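Local coordinates for protein oxidoreductase, iron/ascorbate family (Shewanella oneidensis, PDB 3ON7) that probably catalyses iron(II)-dependent oxidation with 2-oxoglutarate and O2, perhaps forming ethylene and acting on L-arginine, at residues 123-128 / 134-139; 17-22 / 224-229. One frame throughout, in Å; residues are numbered along the deposited sequence.

Contact 1: 123-128 / 134-139; sequences WIETYS and AKFSIP
Glu-125 and Phe-136 meet at the end of helix 103-126, their side chains sliding past each other in opposite directions. Contact is made at the edge of the Phe-136 ring, near its plane: CD2 lies 4.2 Å from Glu-125 CG, while CE2 sits 3.7 Å from Ser-128 OG. The ring therefore turns its rim to the helix end, with Glu-125 in the last turn and Ser-128 just beyond it meeting two adjacent edge carbons. Beyond it the Glu-125 carboxylate, its plane 78° from that of the ring, passes on to Pro-139, where OE1 comes within 3.5 Å of Pro-139 CA. That reach depends on the shape of the glutamate: with CG anti to the backbone N (chi1 -166°) and an extended chain after it, the acid group projects across to the far end of 134-139. There OE1 is hydrogen-bonded to the backbone N of Leu-140, the first residue of helix 140-144. A negative group at this helix start is likely to be favoured by the helix dipole.

A second shell fixes the serine. Ser-128 OG donates a hydrogen bond to Ile-124 O, 2.7 Å away, from a position tilted 34° out of the carbonyl plane, and Ser-128 N bonds Glu-125 O at 3.0 Å. The hydroxyl is thus tied back to the last turn of the helix even as it faces the aromatic edge. Lys-133 NZ adds hydrogen bonds to Thr-126 O and Ser-128 O, holding the carbonyls of the turn. Phe-136 also touches Ser-222, and Ile-124 packs on Leu-140.

This is local packing at the C-terminal end of helix 103-126: the chain passes through the short helix 130-133, and the loop between it and helix 140-144 folds back against the end of the long helix.

Contact 2: 17-22 / 224-229; sequences RFVESL and GYFPST
The carbonyl O of Leu-22 has two carbons of the Pro-227 ring against it, CD at 3.6 Å and CG at 3.9 Å. These are close contacts of a proline ring packed against the carbonyl of Leu-22, in the last turns of helix 14-25. The helix here is regular, with Ser-21 N bonded to Arg-17 O at 3.0 Å.

Phe-226 carries the rest. Its ring comes at helix 14-25 edge first: CZ lies 3.7 Å from Val-19 CG1, and CE1 has Val-19 O in the plane of the ring at 3.8 Å. Further round the rim CD1 approaches Leu-22 CB at 4.4 Å. Val-19 can meet it because CG1 stands anti to the backbone N (chi1 177°). One face of the phenylalanine is covered by its neighbour, with Tyr-225 CD2 poised 3.7 Å above the ring centre, and in return Phe-226 CD2 lies in the plane of the tyrosine ring, at its edge. With Ile-124 of helix 103-126 and Ile-214 of strand 210-214 also touching it, the ring is buried where N-terminal helices meet the double-stranded beta-helix (jelly-roll) core expected of a 2-oxoglutarate oxygenase. An alanine in place of Phe-226 removes the ring that Tyr-225 covers, and is likely to leave Val-19 CG1 facing a gap between helix and loop.

Further along, the loop runs toward the probable iron site. Ser-228 OG is hydrogen-bonded to Asp-216 OD1, Ser-228 N to Gln-219 OE1, and Thr-229 OG1 ties back to Thr-25 O near the end of helix 14-25. Thr-229 O is in turn bonded to His-231 ND1, a second-shell hold on a histidine that, with His-174 and Asp-176, is consistent with the facial triad of this family.

Contacts 1 and 2 have their centres about 13 Å apart, on the same side of the chain's centre, and touch. Along the chain helix 14-25 comes first, then both segments of contact 1 at the end of helix 103-126 and in the loop after helix 130-133, and finally the loop 224-229, so contact 1 falls within the 202-residue span that contact 2 bridges. The seam is largely apolar packing, with backbone and hydroxyl oxygens in it: Ile-124 CG2 lies 3.5 Å from Phe-226 CE2, and Val-19 CG2 comes 3.4 Å from Trp-123 O. Two helices and a late loop pack together beside the jelly-roll core expected of this family, and loop 224-229 leads into strand 231-234.

Contact 1: 123-128 / 134-139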
loop_
_atom_site.group_PDB
_atom_site.type_symbol
_atom_site.label_atom_id
_atom_site.label_comp_id
_atom_site.label_asym_id
_atom_site.label_seq_id
_atom_site.Cartn_x
_atom_site.Cartn_y
_atom_site.Cartn_z
ATOM N N TRP B 123 -23.604 1.361 -26.712
ATOM C CA TRP B 123 -23.593 0.520 -27.911
ATOM C C TRP B 123 -23.362 -0.938 -27.557
ATOM O O TRP B 123 -24.050 -1.822 -28.056
ATOM C CB TRP B 123 -22.516 0.965 -28.900
ATOM C CG TRP B 123 -22.803 2.234 -29.645
ATOM C CD1 TRP B 123 -23.870 3.075 -29.495
ATOM C CD2 TRP B 123 -21.963 2.824 -30.622
ATOM N NE1 TRP B 123 -23.756 4.146 -30.351
ATOM C CE2 TRP B 123 -22.584 4.021 -31.044
ATOM C CE3 TRP B 123 -20.745 2.446 -31.199
ATOM C CZ2 TRP B 123 -22.027 4.847 -32.024
ATOM C CZ3 TRP B 123 -20.182 3.272 -32.168
ATOM C CH2 TRP B 123 -20.828 4.455 -32.576
ATOM N N ILE B 124 -22.400 -1.183 -26.679
ATOM C CA ILE B 124 -22.064 -2.545 -26.269
ATOM C C ILE B 124 -23.258 -3.213 -25.599
ATOM O O ILE B 124 -23.560 -4.379 -25.873
ATOM C CB ILE B 124 -20.826 -2.566 -25.355
ATOM C CG1 ILE B 124 -19.563 -2.212 -26.166
ATOM C CG2 ILE B 124 -20.668 -3.924 -24.692
ATOM C CD1 ILE B 124 -18.374 -1.808 -25.291
ATOM N N GLU B 125 -23.957 -2.470 -24.745
ATOM C CA GLU B 125 -25.125 -3.011 -24.055
ATOM C C GLU B 125 -26.251 -3.272 -25.048
ATOM O O GLU B 125 -26.804 -4.370 -25.077
ATOM C CB GLU B 125 -25.588 -2.075 -22.943
ATOM C CG GLU B 125 -26.594 -2.737 -21.973
ATOM C CD GLU B 125 -26.789 -1.971 -20.671
ATOM O OE1 GLU B 125 -25.953 -1.105 -20.347
ATOM O OE2 GLU B 125 -27.786 -2.253 -19.965
ATOM N N THR B 126 -26.561 -2.278 -25.883
ATOM C CA THR B 126 -27.653 -2.370 -26.850
ATOM C C THR B 126 -27.534 -3.633 -27.710
ATOM O O THR B 126 -28.506 -4.364 -27.852
ATOM C CB THR B 126 -27.714 -1.113 -27.775
ATOM O OG1 THR B 126 -28.209 0.026 -27.038
ATOM C CG2 THR B 126 -28.598 -1.375 -29.040
ATOM N N TYR B 127 -26.344 -3.890 -28.255
ATOM C CA TYR B 127 -26.104 -5.065 -29.100
ATOM C C TYR B 127 -25.624 -6.332 -28.373
ATOM O O TYR B 127 -25.285 -7.324 -29.020
ATOM C CB TYR B 127 -25.142 -4.696 -30.229
ATOM C CG TYR B 127 -25.765 -3.718 -31.210
ATOM C CD1 TYR B 127 -26.692 -4.153 -32.158
ATOM C CD2 TYR B 127 -25.454 -2.358 -31.172
ATOM C CE1 TYR B 127 -27.288 -3.268 -33.044
ATOM C CE2 TYR B 127 -26.044 -1.453 -32.067
ATOM C CZ TYR B 127 -26.958 -1.921 -32.999
ATOM O OH TYR B 127 -27.553 -1.051 -33.892
ATOM N N SER B 128 -25.609 -6.330 -27.044
ATOM C CA SER B 128 -25.422 -7.585 -26.309
ATOM C C SER B 128 -26.699 -8.416 -26.450
ATOM O O SER B 128 -27.793 -7.849 -26.493
ATOM C CB SER B 128 -25.177 -7.331 -24.823
ATOM O OG SER B 128 -23.950 -6.672 -24.572
ATOM N N ALA B 134 -28.502 -9.297 -19.125
ATOM C CA ALA B 134 -28.958 -9.622 -17.769
ATOM C C ALA B 134 -27.809 -9.873 -16.787
ATOM O O ALA B 134 -28.019 -9.854 -15.585
ATOM C CB ALA B 134 -29.898 -10.832 -17.798
ATOM N N LYS B 135 -26.602 -10.105 -17.293
ATOM C CA LYS B 135 -25.440 -10.297 -16.425
ATOM C C LYS B 135 -24.863 -8.984 -15.871
ATOM O O LYS B 135 -24.174 -8.992 -14.862
ATOM C CB LYS B 135 -24.361 -11.089 -17.157
ATOM C CG LYS B 135 -24.776 -12.517 -17.449
ATOM C CD LYS B 135 -23.602 -13.347 -17.968
ATOM C CE LYS B 135 -24.048 -14.739 -18.424
ATOM N NZ LYS B 135 -24.835 -15.438 -17.372
ATOM N N PHE B 136 -25.161 -7.864 -16.519
ATOM C CA PHE B 136 -24.652 -6.578 -16.084
ATOM C C PHE B 136 -25.474 -6.092 -14.905
ATOM O O PHE B 136 -26.687 -5.950 -15.016
ATOM C CB PHE B 136 -24.712 -5.565 -17.225
ATOM C CG PHE B 136 -24.038 -6.021 -18.494
ATOM C CD1 PHE B 136 -22.926 -6.853 -18.465
ATOM C CD2 PHE B 136 -24.503 -5.579 -19.725
ATOM C CE1 PHE B 136 -22.309 -7.248 -19.650
ATOM C CE2 PHE B 136 -23.902 -5.969 -20.894
ATOM C CZ PHE B 136 -22.797 -6.802 -20.859
ATOM N N SER B 137 -24.825 -5.859 -13.771
ATOM C CA SER B 137 -25.544 -5.533 -12.526
ATOM C C SER B 137 -26.176 -4.146 -12.569
ATOM O O SER B 137 -27.208 -3.908 -11.973
ATOM C CB SER B 137 -24.604 -5.632 -11.328
ATOM O OG SER B 137 -23.520 -4.719 -11.435
ATOM N N ILE B 138 -25.523 -3.212 -13.247
ATOM C CA ILE B 138 -26.116 -1.912 -13.500
ATOM C C ILE B 138 -25.773 -1.603 -14.935
ATOM O O ILE B 138 -24.945 -2.289 -15.511
ATOM C CB ILE B 138 -25.606 -0.825 -12.517
ATOM C CG1 ILE B 138 -24.090 -0.642 -12.608
ATOM C CG2 ILE B 138 -25.986 -1.185 -11.084
ATOM C CD1 ILE B 138 -23.560 0.524 -11.744
ATOM N N PRO B 139 -26.433 -0.610 -15.536
ATOM C CA PRO B 139 -26.069 -0.294 -16.921
ATOM C C PRO B 139 -24.582 0.042 -17.080
ATOM O O PRO B 139 -24.022 0.757 -16.252
ATOM C CB PRO B 139 -26.949 0.915 -17.248
ATOM C CG PRO B 139 -28.148 0.742 -16.377
ATOM C CD PRO B 139 -27.638 0.122 -15.103
#

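Contact 2: 17-22 / 224-229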
loop_
_atom_site.group_PDB
_atom_site.type_symbol
_atom_site.label_atom_id
_atom_site.label_comp_id
_atom_site.label_asym_id
_atom_site.label_seq_id
_atom_site.Cartn_x
_atom_site.Cartn_y
_atom_site.Cartn_z
ATOM N N ARG B 17 -21.573 -2.908 -36.178
ATOM C CA ARG B 17 -20.297 -3.502 -36.635
ATOM C C ARG B 17 -19.177 -3.340 -35.603
ATOM O O ARG B 17 -18.319 -4.212 -35.473
ATOM C CB ARG B 17 -19.865 -2.901 -37.976
ATOM C CG ARG B 17 -20.690 -3.379 -39.190
ATOM C CD ARG B 17 -20.556 -2.416 -40.341
ATOM N NE ARG B 17 -19.158 -2.174 -40.687
ATOM C CZ ARG B 17 -18.677 -1.022 -41.148
ATOM N NH1 ARG B 17 -19.468 0.039 -41.338
ATOM N NH2 ARG B 17 -17.382 -0.926 -41.411
ATOM N N PHE B 18 -19.194 -2.234 -34.868
ATOM C CA PHE B 18 -18.195 -1.984 -33.827
ATOM C C PHE B 18 -18.284 -2.994 -32.669
ATOM O O PHE B 18 -17.266 -3.553 -32.237
ATOM C CB PHE B 18 -18.350 -0.548 -33.312
ATOM C CG PHE B 18 -17.447 -0.208 -32.163
ATOM C CD1 PHE B 18 -16.137 0.155 -32.381
ATOM C CD2 PHE B 18 -17.918 -0.254 -30.862
ATOM C CE1 PHE B 18 -15.312 0.468 -31.317
ATOM C CE2 PHE B 18 -17.097 0.056 -29.801
ATOM C CZ PHE B 18 -15.796 0.413 -30.029
ATOM N N VAL B 19 -19.498 -3.236 -32.179
ATOM C CA VAL B 19 -19.718 -4.173 -31.066
ATOM C C VAL B 19 -19.358 -5.590 -31.507
ATOM O O VAL B 19 -18.783 -6.351 -30.754
ATOM C CB VAL B 19 -21.151 -4.086 -30.505
ATOM C CG1 VAL B 19 -21.384 -5.139 -29.385
ATOM C CG2 VAL B 19 -21.421 -2.662 -29.958
ATOM N N GLU B 20 -19.627 -5.915 -32.764
ATOM C CA GLU B 20 -19.246 -7.222 -33.296
ATOM C C GLU B 20 -17.715 -7.393 -33.429
ATOM O O GLU B 20 -17.187 -8.485 -33.247
ATOM C CB GLU B 20 -19.943 -7.453 -34.639
ATOM C CG GLU B 20 -19.473 -8.680 -35.387
ATOM C CD GLU B 20 -19.677 -9.968 -34.612
ATOM O OE1 GLU B 20 -20.613 -10.035 -33.753
ATOM O OE2 GLU B 20 -18.899 -10.918 -34.890
ATOM N N SER B 21 -17.012 -6.326 -33.787
ATOM C CA SER B 21 -15.559 -6.378 -33.818
ATOM C C SER B 21 -14.983 -6.652 -32.416
ATOM O O SER B 21 -13.990 -7.359 -32.262
ATOM C CB SER B 21 -15.007 -5.060 -34.360
ATOM O OG SER B 21 -13.601 -5.038 -34.282
ATOM N N LEU B 22 -15.610 -6.071 -31.400
ATOM C CA LEU B 22 -15.156 -6.244 -30.022
ATOM C C LEU B 22 -15.399 -7.659 -29.561
ATOM O O LEU B 22 -14.529 -8.262 -28.948
ATOM C CB LEU B 22 -15.854 -5.261 -29.070
ATOM C CG LEU B 22 -15.375 -3.799 -29.043
ATOM C CD1 LEU B 22 -16.309 -2.958 -28.190
ATOM C CD2 LEU B 22 -13.937 -3.652 -28.538
ATOM N N GLY B 224 -17.340 -13.773 -20.439
ATOM C CA GLY B 224 -16.506 -14.210 -21.566
ATOM C C GLY B 224 -17.044 -13.885 -22.944
ATOM O O GLY B 224 -16.370 -14.126 -23.930
ATOM N N TYR B 225 -18.249 -13.327 -23.029
ATOM C CA TYR B 225 -18.836 -12.969 -24.322
ATOM C C TYR B 225 -18.005 -11.906 -25.027
ATOM O O TYR B 225 -17.818 -11.987 -26.236
ATOM C CB TYR B 225 -20.274 -12.484 -24.182
ATOM C CG TYR B 225 -20.966 -12.234 -25.513
ATOM C CD1 TYR B 225 -21.512 -13.285 -26.253
ATOM C CD2 TYR B 225 -21.080 -10.949 -26.029
ATOM C CE1 TYR B 225 -22.163 -13.058 -27.482
ATOM C CE2 TYR B 225 -21.713 -10.711 -27.256
ATOM C CZ TYR B 225 -22.249 -11.769 -27.973
ATOM O OH TYR B 225 -22.869 -11.524 -29.171
ATOM N N PHE B 226 -17.516 -10.922 -24.269
ATOM C CA PHE B 226 -16.560 -9.950 -24.786
ATOM C C PHE B 226 -15.179 -10.290 -24.254
ATOM O O PHE B 226 -14.952 -10.206 -23.059
ATOM C CB PHE B 226 -16.955 -8.527 -24.381
ATOM C CG PHE B 226 -18.196 -8.035 -25.069
ATOM C CD1 PHE B 226 -18.204 -7.824 -26.443
ATOM C CD2 PHE B 226 -19.359 -7.805 -24.361
ATOM C CE1 PHE B 226 -19.346 -7.382 -27.092
ATOM C CE2 PHE B 226 -20.514 -7.367 -25.006
ATOM C CZ PHE B 226 -20.503 -7.150 -26.371
ATOM N N PRO B 227 -14.248 -10.682 -25.135
ATOM C CA PRO B 227 -12.939 -11.093 -24.637
ATOM C C PRO B 227 -12.001 -9.921 -24.327
ATOM O O PRO B 227 -11.983 -8.939 -25.079
ATOM C CB PRO B 227 -12.395 -11.950 -25.775
ATOM C CG PRO B 227 -13.028 -11.345 -27.016
ATOM C CD PRO B 227 -14.411 -10.973 -26.565
ATOM N N SER B 228 -11.251 -10.033 -23.227
ATOM C CA SER B 228 -10.118 -9.152 -22.948
ATOM C C SER B 228 -8.897 -9.758 -23.596
ATOM O O SER B 228 -8.427 -10.803 -23.173
ATOM C CB SER B 228 -9.864 -9.023 -21.454
ATOM O OG SER B 228 -8.695 -8.244 -21.206
ATOM N N THR B 229 -8.397 -9.094 -24.628
ATOM C CA THR B 229 -7.425 -9.687 -25.557
ATOM C C THR B 229 -6.004 -9.101 -25.355
ATOM O O THR B 229 -5.815 -7.921 -24.991
ATOM C CB THR B 229 -7.892 -9.483 -27.039
ATOM O OG1 THR B 229 -9.208 -10.011 -27.206
ATOM C CG2 THR B 229 -6.981 -10.187 -28.020
#